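Local coordinates for protein beta-glucoside phosphorylase BglX (Unidentified, PDB 5VQE) that probably transfers glucosyl units from beta-glucosides to phosphate through a covalent glycosyl-enzyme intermediate, as a phosphorylase of glycoside hydrolase family 3, at residues P158-N161 and V162-G166; G273-R276 and G277-F281; C286-A289 and T290-G294; C297-R301 and H302-P306. All coordinates share one frame; numbering follows the deposited sequence. Where two conformers were deposited one is given.

Interaction 1: residues P158-N161 and V162-G166; sequences PITN and VRTYG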
# COMPACT_ATOMS: atom_id res chain seq x y z
N PRO A 158 5.69 7.65 -8.71
CA PRO A 158 6.35 6.42 -8.26
C PRO A 158 5.71 5.74 -7.06
O PRO A 158 6.10 4.61 -6.75
CB PRO A 158 7.75 6.92 -7.88
CG PRO A 158 7.48 8.28 -7.34
CD PRO A 158 6.37 8.85 -8.19
N ILE A 159 4.78 6.40 -6.37
CA ILE A 159 4.26 5.90 -5.10
C ILE A 159 2.81 5.45 -5.22
O ILE A 159 2.24 4.96 -4.23
CB ILE A 159 4.43 6.96 -3.99
CG1 ILE A 159 4.36 6.32 -2.60
CG2 ILE A 159 3.39 8.08 -4.11
CD1 ILE A 159 5.55 5.43 -2.28
N THR A 160 2.21 5.57 -6.40
CA THR A 160 0.90 4.98 -6.68
C THR A 160 1.11 3.68 -7.46
O THR A 160 1.43 2.65 -6.86
CB THR A 160 0.03 5.98 -7.44
OG1 THR A 160 0.78 6.56 -8.52
CG2 THR A 160 -0.43 7.09 -6.49
N ASN A 161 0.96 3.72 -8.78
CA ASN A 161 1.43 2.62 -9.65
C ASN A 161 0.74 1.33 -9.22
O ASN A 161 -0.49 1.33 -9.05
CB ASN A 161 2.95 2.60 -9.58
CG ASN A 161 3.58 1.88 -10.76
OD1 ASN A 161 3.99 0.71 -10.65
ND2 ASN A 161 3.65 2.57 -11.89
N VAL A 162 1.46 0.23 -9.02
CA VAL A 162 0.82 -1.05 -8.74
C VAL A 162 0.16 -1.10 -7.37
O VAL A 162 -0.54 -2.08 -7.09
CB VAL A 162 1.82 -2.22 -8.84
CG1 VAL A 162 2.34 -2.35 -10.26
CG2 VAL A 162 2.97 -2.07 -7.85
N ARG A 163 0.35 -0.10 -6.51
CA ARG A 163 -0.36 -0.08 -5.24
C ARG A 163 -1.83 0.27 -5.41
O ARG A 163 -2.60 0.11 -4.45
CB ARG A 163 0.30 0.92 -4.28
CG ARG A 163 1.73 0.56 -3.88
CD ARG A 163 2.35 1.66 -3.04
NE ARG A 163 1.87 1.67 -1.66
CZ ARG A 163 1.89 2.73 -0.87
NH1 ARG A 163 2.35 3.90 -1.32
NH2 ARG A 163 1.44 2.64 0.37
N THR A 164 -2.23 0.74 -6.58
CA THR A 164 -3.61 1.11 -6.87
C THR A 164 -4.30 -0.00 -7.66
O THR A 164 -3.67 -0.92 -8.18
CB THR A 164 -3.69 2.41 -7.68
OG1 THR A 164 -3.34 2.15 -9.05
CG2 THR A 164 -2.77 3.48 -7.13
N TYR A 165 -5.62 0.11 -7.74
CA TYR A 165 -6.43 -0.70 -8.63
C TYR A 165 -6.53 -0.09 -10.03
O TYR A 165 -7.48 -0.39 -10.77
CB TYR A 165 -7.83 -0.91 -8.04
CG TYR A 165 -7.81 -1.67 -6.73
CD1 TYR A 165 -7.36 -2.99 -6.68
CD2 TYR A 165 -8.22 -1.08 -5.55
CE1 TYR A 165 -7.32 -3.69 -5.49
CE2 TYR A 165 -8.19 -1.78 -4.35
CZ TYR A 165 -7.74 -3.07 -4.33
OH TYR A 165 -7.70 -3.76 -3.15
N GLY A 166 -5.57 0.75 -10.40
CA GLY A 166 -5.51 1.29 -11.74
C GLY A 166 -6.07 2.69 -11.83
O GLY A 166 -6.07 3.44 -10.85

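Interaction 2: residues G273-R276 and G277-F281; sequences GILR and GRFHF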
# COMPACT_ATOMS: atom_id res chain seq x y z
N GLY A 273 -14.12 20.56 6.58
CA GLY A 273 -15.04 21.06 5.57
C GLY A 273 -15.54 19.99 4.62
O GLY A 273 -16.75 19.88 4.38
N ILE A 274 -14.64 19.20 4.05
CA ILE A 274 -15.04 18.20 3.06
C ILE A 274 -15.44 16.89 3.74
O ILE A 274 -16.58 16.44 3.61
CB ILE A 274 -13.92 17.96 2.03
CG1 ILE A 274 -13.61 19.25 1.24
CG2 ILE A 274 -14.29 16.84 1.07
CD1 ILE A 274 -14.80 19.84 0.46
N LEU A 275 -14.53 16.27 4.49
CA LEU A 275 -14.80 14.93 5.01
C LEU A 275 -15.93 14.93 6.03
O LEU A 275 -16.93 14.22 5.87
CB LEU A 275 -13.54 14.32 5.63
CG LEU A 275 -12.47 13.77 4.72
CD1 LEU A 275 -11.38 13.16 5.60
CD2 LEU A 275 -13.03 12.74 3.74
N ARG A 276 -15.77 15.68 7.13
CA ARG A 276 -16.81 15.71 8.15
C ARG A 276 -18.05 16.43 7.65
O ARG A 276 -19.18 15.98 7.89
CB ARG A 276 -16.31 16.38 9.43
CG ARG A 276 -15.15 15.71 10.14
CD ARG A 276 -15.50 14.31 10.61
NE ARG A 276 -14.44 13.76 11.46
CZ ARG A 276 -14.27 12.46 11.70
NH1 ARG A 276 -15.06 11.56 11.16
NH2 ARG A 276 -13.28 12.06 12.50
N GLY A 277 -17.87 17.55 6.98
CA GLY A 277 -18.98 18.38 6.59
C GLY A 277 -19.71 17.84 5.38
O GLY A 277 -20.79 17.27 5.49
N ARG A 278 -19.09 17.99 4.21
CA ARG A 278 -19.78 17.66 2.96
C ARG A 278 -20.07 16.17 2.85
O ARG A 278 -21.17 15.78 2.44
CB ARG A 278 -18.96 18.14 1.77
CG ARG A 278 -19.69 18.06 0.44
CD ARG A 278 -18.74 18.38 -0.72
NE ARG A 278 -19.43 18.52 -2.00
CZ ARG A 278 -19.50 19.64 -2.72
NH1 ARG A 278 -20.16 19.63 -3.87
NH2 ARG A 278 -18.91 20.76 -2.31
N PHE A 279 -19.10 15.31 3.17
CA PHE A 279 -19.28 13.87 3.00
C PHE A 279 -19.81 13.17 4.24
O PHE A 279 -20.11 11.97 4.18
CB PHE A 279 -17.96 13.19 2.61
CG PHE A 279 -17.39 13.63 1.29
CD1 PHE A 279 -18.14 14.39 0.39
CD2 PHE A 279 -16.11 13.25 0.93
CE1 PHE A 279 -17.60 14.77 -0.82
CE2 PHE A 279 -15.57 13.62 -0.30
CZ PHE A 279 -16.32 14.38 -1.17
N HIS A 280 -19.89 13.86 5.38
CA HIS A 280 -20.42 13.28 6.61
C HIS A 280 -19.71 11.98 6.97
O HIS A 280 -20.33 11.02 7.44
CB HIS A 280 -21.93 13.07 6.50
CG HIS A 280 -22.66 14.29 6.03
ND1 HIS A 280 -22.86 15.40 6.83
CD2 HIS A 280 -23.19 14.60 4.82
CE1 HIS A 280 -23.50 16.32 6.14
NE2 HIS A 280 -23.72 15.86 4.92
N PHE A 281 -18.40 11.93 6.75
CA PHE A 281 -17.62 10.80 7.23
C PHE A 281 -17.62 10.82 8.75
O PHE A 281 -17.34 11.85 9.37
CB PHE A 281 -16.19 10.84 6.70
CG PHE A 281 -15.32 9.71 7.21
CD1 PHE A 281 -15.69 8.40 7.00
CD2 PHE A 281 -14.15 9.98 7.90
CE1 PHE A 281 -14.90 7.36 7.47
CE2 PHE A 281 -13.36 8.93 8.38
CZ PHE A 281 -13.74 7.63 8.16
O HOH W 1 -19.51 13.70 10.08

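Interaction 3: residues C286-A289 and T290-G294; sequences CTDA and TQMVG. With G2F (2-deoxy-2-fluoro-alpha-D-glucopyranose), chain B.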
# COMPACT_ATOMS: atom_id res chain seq x y z
N CYS A 286 -6.90 9.23 10.70
CA CYS A 286 -5.51 9.22 11.15
C CYS A 286 -4.65 9.89 10.09
O CYS A 286 -5.01 9.93 8.91
CB CYS A 286 -5.00 7.81 11.45
SG CYS A 286 -4.90 6.71 10.02
N THR A 287 -3.52 10.43 10.52
CA THR A 287 -2.58 11.00 9.56
C THR A 287 -1.74 9.90 8.94
O THR A 287 -1.62 8.79 9.47
CB THR A 287 -1.67 12.05 10.21
OG1 THR A 287 -0.72 11.42 11.08
CG2 THR A 287 -2.47 13.07 11.03
N ASP A 288 -1.18 10.20 7.78
CA ASP A 288 -0.06 9.43 7.29
C ASP A 288 1.15 9.73 8.17
O ASP A 288 1.16 10.70 8.93
CB ASP A 288 0.22 9.75 5.83
CG ASP A 288 1.18 8.78 5.19
OD1 ASP A 288 1.23 7.59 5.62
OD2 ASP A 288 1.86 9.23 4.25
N ALA A 289 2.16 8.87 8.08
CA ALA A 289 3.33 8.94 8.96
C ALA A 289 3.89 10.35 9.04
O ALA A 289 4.21 10.97 8.01
CB ALA A 289 4.40 7.96 8.46
N THR A 290 4.05 10.86 10.26
CA THR A 290 4.36 12.28 10.48
C THR A 290 5.84 12.61 10.33
O THR A 290 6.18 13.80 10.41
CB THR A 290 3.90 12.74 11.86
OG1 THR A 290 4.77 12.19 12.86
CG2 THR A 290 2.45 12.33 12.14
N GLN A 291 6.72 11.64 10.14
CA GLN A 291 8.12 11.97 9.94
C GLN A 291 8.45 12.20 8.48
O GLN A 291 9.60 12.51 8.14
CB GLN A 291 9.03 10.87 10.52
CG GLN A 291 9.33 9.70 9.62
CD GLN A 291 8.14 8.80 9.37
OE1 GLN A 291 7.19 8.78 10.17
NE2 GLN A 291 8.18 8.04 8.28
N MET A 292 7.47 12.09 7.60
CA MET A 292 7.73 12.25 6.19
C MET A 292 7.81 13.72 5.81
O MET A 292 7.19 14.58 6.44
CB MET A 292 6.67 11.52 5.40
CG MET A 292 6.87 10.05 5.61
SD MET A 292 5.98 9.11 4.43
CE MET A 292 4.38 9.54 4.95
N VAL A 293 8.59 13.98 4.76
CA VAL A 293 8.91 15.35 4.39
C VAL A 293 7.65 16.15 4.11
O VAL A 293 7.55 17.33 4.48
CB VAL A 293 9.86 15.34 3.18
CG1 VAL A 293 10.22 16.76 2.78
CG2 VAL A 293 11.12 14.53 3.49
N GLY A 294 6.67 15.54 3.45
CA GLY A 294 5.43 16.23 3.16
C GLY A 294 4.77 16.82 4.38
O GLY A 294 4.15 17.89 4.31
C1 G2F B . 2.30 6.79 5.21
C2 G2F B . 1.99 6.07 3.86
C3 G2F B . 0.80 5.10 4.10
C4 G2F B . 1.17 4.14 5.27
C5 G2F B . 1.49 5.01 6.53
C6 G2F B . 1.95 4.10 7.74
O3 G2F B . 0.68 4.29 2.96
O4 G2F B . 0.03 3.39 5.57
O5 G2F B . 2.59 5.86 6.22
O6 G2F B . 2.99 3.27 7.30
F2 G2F B . 1.63 6.98 2.92

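Interaction 4: residues C297-R301 and H302-P306; sequences CSMPR and HEALP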
# COMPACT_ATOMS: atom_id res chain seq x y z
N CYS A 297 7.81 19.51 6.36
CA CYS A 297 8.16 20.74 5.68
C CYS A 297 7.02 21.74 5.61
O CYS A 297 7.23 22.87 5.15
CB CYS A 297 8.65 20.44 4.26
SG CYS A 297 7.31 20.14 3.08
N SER A 298 5.82 21.37 6.05
CA SER A 298 4.65 22.21 5.84
C SER A 298 4.41 23.21 6.95
O SER A 298 3.69 24.19 6.74
CB SER A 298 3.39 21.35 5.68
OG SER A 298 3.43 20.62 4.47
N MET A 299 5.01 23.01 8.13
CA MET A 299 4.68 23.78 9.32
C MET A 299 5.71 23.44 10.38
O MET A 299 6.21 22.30 10.41
CB MET A 299 3.26 23.45 9.79
CG MET A 299 2.74 24.26 10.95
SD MET A 299 1.03 23.84 11.37
CE MET A 299 0.15 24.34 9.90
N PRO A 300 6.08 24.37 11.26
CA PRO A 300 6.96 24.00 12.37
C PRO A 300 6.32 22.87 13.17
O PRO A 300 5.13 22.89 13.46
CB PRO A 300 7.08 25.29 13.19
CG PRO A 300 6.83 26.37 12.18
CD PRO A 300 5.77 25.81 11.28
N ARG A 301 7.13 21.87 13.51
CA ARG A 301 6.58 20.65 14.08
C ARG A 301 5.83 20.91 15.39
O ARG A 301 4.77 20.33 15.62
CB ARG A 301 7.68 19.62 14.29
CG ARG A 301 7.13 18.28 14.76
CD ARG A 301 8.13 17.16 14.55
NE ARG A 301 7.57 15.83 14.82
CZ ARG A 301 6.95 15.07 13.93
NH1 ARG A 301 6.78 15.48 12.68
NH2 ARG A 301 6.50 13.87 14.30
N HIS A 302 6.37 21.79 16.25
CA HIS A 302 5.74 22.01 17.55
C HIS A 302 4.32 22.55 17.38
O HIS A 302 3.46 22.27 18.22
CB HIS A 302 6.61 22.93 18.43
CG HIS A 302 6.68 24.36 17.97
ND1 HIS A 302 7.68 24.82 17.14
CD2 HIS A 302 5.92 25.43 18.29
CE1 HIS A 302 7.50 26.11 16.93
NE2 HIS A 302 6.44 26.51 17.61
N GLU A 303 4.06 23.29 16.31
CA GLU A 303 2.71 23.73 15.99
C GLU A 303 1.91 22.65 15.25
O GLU A 303 0.70 22.55 15.44
CB GLU A 303 2.74 24.99 15.12
CG GLU A 303 3.34 26.22 15.77
CD GLU A 303 3.66 27.32 14.75
OE1 GLU A 303 3.22 27.21 13.58
OE2 GLU A 303 4.37 28.28 15.12
N ALA A 304 2.58 21.85 14.41
CA ALA A 304 1.87 20.97 13.49
C ALA A 304 1.13 19.87 14.23
O ALA A 304 -0.03 19.57 13.92
CB ALA A 304 2.85 20.35 12.49
N LEU A 305 1.78 19.24 15.21
CA LEU A 305 1.19 18.05 15.83
C LEU A 305 -0.15 18.36 16.48
O LEU A 305 -1.13 17.67 16.16
CB LEU A 305 2.20 17.44 16.81
CG LEU A 305 3.52 16.98 16.15
CD1 LEU A 305 4.50 16.42 17.16
CD2 LEU A 305 3.28 15.92 15.06
N PRO A 306 -0.29 19.36 17.35
CA PRO A 306 -1.63 19.67 17.87
C PRO A 306 -2.56 20.22 16.81
O PRO A 306 -3.78 20.00 16.89
CB PRO A 306 -1.36 20.69 18.98
CG PRO A 306 -0.05 21.31 18.61
CD PRO A 306 0.74 20.24 17.94

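Interaction 1: residues P158-N161 and V162-G166
N161 O is gripped twice by T164, whose backbone N donates to it at 3.1 Å in a nearly straight bond (166°) and whose OG1 donates at 3.0 Å. The amide comes from above the carbonyl plane, whereas the hydroxyl lies almost straight beyond the oxygen. T164 OG1 also accepts from G166 N at 3.0 Å, an ST turn, so one hydroxyl links both ends of the bend. One residue back along each side, R163 N donates to T160 O at 3.0 Å, again from above the plane of the acceptor. The guanidinium adds a further tie, NH1 to I159 O at 3.1 Å; the donor lies in the carbonyl plane, and the oxygen sits at the edge of the guanidinium, tilted somewhat from its plane. A bend at chi3 (77°) turns the R163 chain back alongside I159, and NH1 also lies 3.4 Å from I159 CG1. The rest of the guanidinium is engaged elsewhere: NE forms a salt bridge with E94, and NH2 hydrogen-bonds O3 of the bound fluoroglucose. A leucine in place of R163 would probably deprive the sugar O3 and the E94 carboxylate of this partner and release I159 O from the NH1 bond. Packing across the bend is light, with T160 CB 3.8 Å from T164 CG2. This is how a mostly buried loop can be folded to present a sugar-binding arginine. It runs between strand 143-144 and helix 169-184; V162 and T164 rest on M114 of helix 113-119, and R163 lies against K193 and H194 of strand 191-195.

Interaction 2: residues G273-R276 and G277-F281
I274 and F279 pack side by side at the C-terminal end of helix 268-278, where wider pi-type turns replace alpha-helical spacing. F279 N donates to I274 O at 2.8 Å, nearly in line with the C=O bond, and R278 N reaches G273 O, likewise five residues back. The tight side is apolar: I274 CG2 makes a CH-pi contact over one face of the F279 ring, 4.0 Å from its centroid. L275 CD2 approaches the ring obliquely, and helices 216-232 and 246-252 cover this side. The R278 chain, though exposed, runs along its edge by M220 and M251. On the looser side exposed H280, with positive phi, takes the chain out of the helix, and F281 N returns to L275 O at 2.9 Å. R276 forms a separate polar tie, its bend at chi2 (-62°) bringing NH1 to F281 O at 2.9 Å, that oxygen in the guanidinium plane. NH1 also donates to G283 O, and NH2 forms a salt bridge with D314. A methionine here would probably cost F281 O and G283 O this donor and D314 this salt-bridge partner. Beside the R276 NH1 to F281 O bond, a water donates to both R276 O (3.2 Å) and F281 O (2.9 Å).

Interaction 3: residues C286-A289 and T290-G294
A289 CB lies beyond the OE1/NE2 end of the flat Q291 amide, tilted somewhat from its plane, 3.4 Å from OE1 and 3.8 Å from NE2. The other flat group is the D288 carboxylate. The D288 and M292 side chains cross at about a right angle; D288 OD1 is covalently bonded to C1 of the 2-fluoroglucose at 1.4 Å, while OD2 lies on the side of the fluorine. The bend of M292 at chi3 (-66°) turns CE toward the D288 carboxylate and the sugar, but the modelled approach of CE to OD2 is too close to carry weight, and the exact place of the methyl is doubtful. D288 holds CG anti to its own amide N (chi1 -168°), which directs the carboxylate to the sugar, and A289 N gives OD1 a weak hydrogen bond. The backbone below is fixed in turn: T287 OG1 donates to D288 O at 2.9 Å from above the carbonyl plane, and T290 CG2 packs against that hydroxyl at 3.5 Å. T290 OG1 bonds F318 O. A289 to M292 form a type I beta turn, closed by a weak bond from M292 N to A289 O, and M292 is the N-cap of helix 293-296. N92, R163, K193 and H194 hydrogen-bond the sugar from other parts of the pocket. An aspartate at the C-terminal end of a barrel strand, linked to an alpha-configured 2-fluoroglucosyl group, is characteristic of a trapped glycosyl-enzyme intermediate, consistent with D288 being the catalytic nucleophile, as in family 3.

Interaction 4: residues C297-R301 and H302-P306
R301 and L305 cross one turn apart at the start of helix 301-310. The arginine runs without a bend as far as NE, reaching past L305, and the quarter turn at chi4 (89°) presents the guanidinium face to the leucine. L305 CD2 sits over the centre of that face, 3.9 Å above the plane, while CD1 comes equally near NE. The edges of the group are used for polar partners elsewhere: NH2 hydrogen-bonds T290 OG1, and NE forms a salt bridge with D325 of helix 322-335. M299 is stretched out through chi1 (-175°) and chi2, which carries its sulfur to 3.7 Å from A304 CA; SD to A304 CB is 4.1 Å. The bend at chi3 only turns the terminal methyl. E303 stretches out beyond CG across the proline ring, leaving OE1 3.7 Å from P300 CD, a contact without a hydrogen bond. P300 occupies the N-cap position, and its carbonyl opens the helical pattern by accepting from A304 N at 2.9 Å, in the carbonyl plane, with a weaker bond from E303 N. R301 O follows, taking L305 N at 3.2 Å in a nearly straight bond (165°). P306, lacking an amide hydrogen, cannot continue this series, and the helix is kinked there. The chemistry divides the work at this helix start. Backbone bonds set the first turn, and M299 and L305 supply apolar cover. R301 offers an apolar partner its flat face while its N-H groups bond T290 and D325 at the edges, and thereby joins helix 301-310 to the loop with T290 and to helix 322-335.

In the fold
The four contacts follow one another along the family 3 N-terminal domain, of the TIM-barrel clan, without nesting or crossing. Interaction 1 closes a bend in the loop from strand 143-144 to helix 169-184. Interaction 2 turns the chain out of helix 268-278 towards strand 284-287, and interaction 3 begins on that strand and passes into helix 293-296. Interaction 4 then starts helix 301-310. Interactions 3 and 4 touch directly through T290 and R301, their centres about 11 Å apart. Interactions 1 and 3, about 7 Å apart at their nearest atoms, meet through the bound sugar, which R163 and D288 hold from different parts of the barrel.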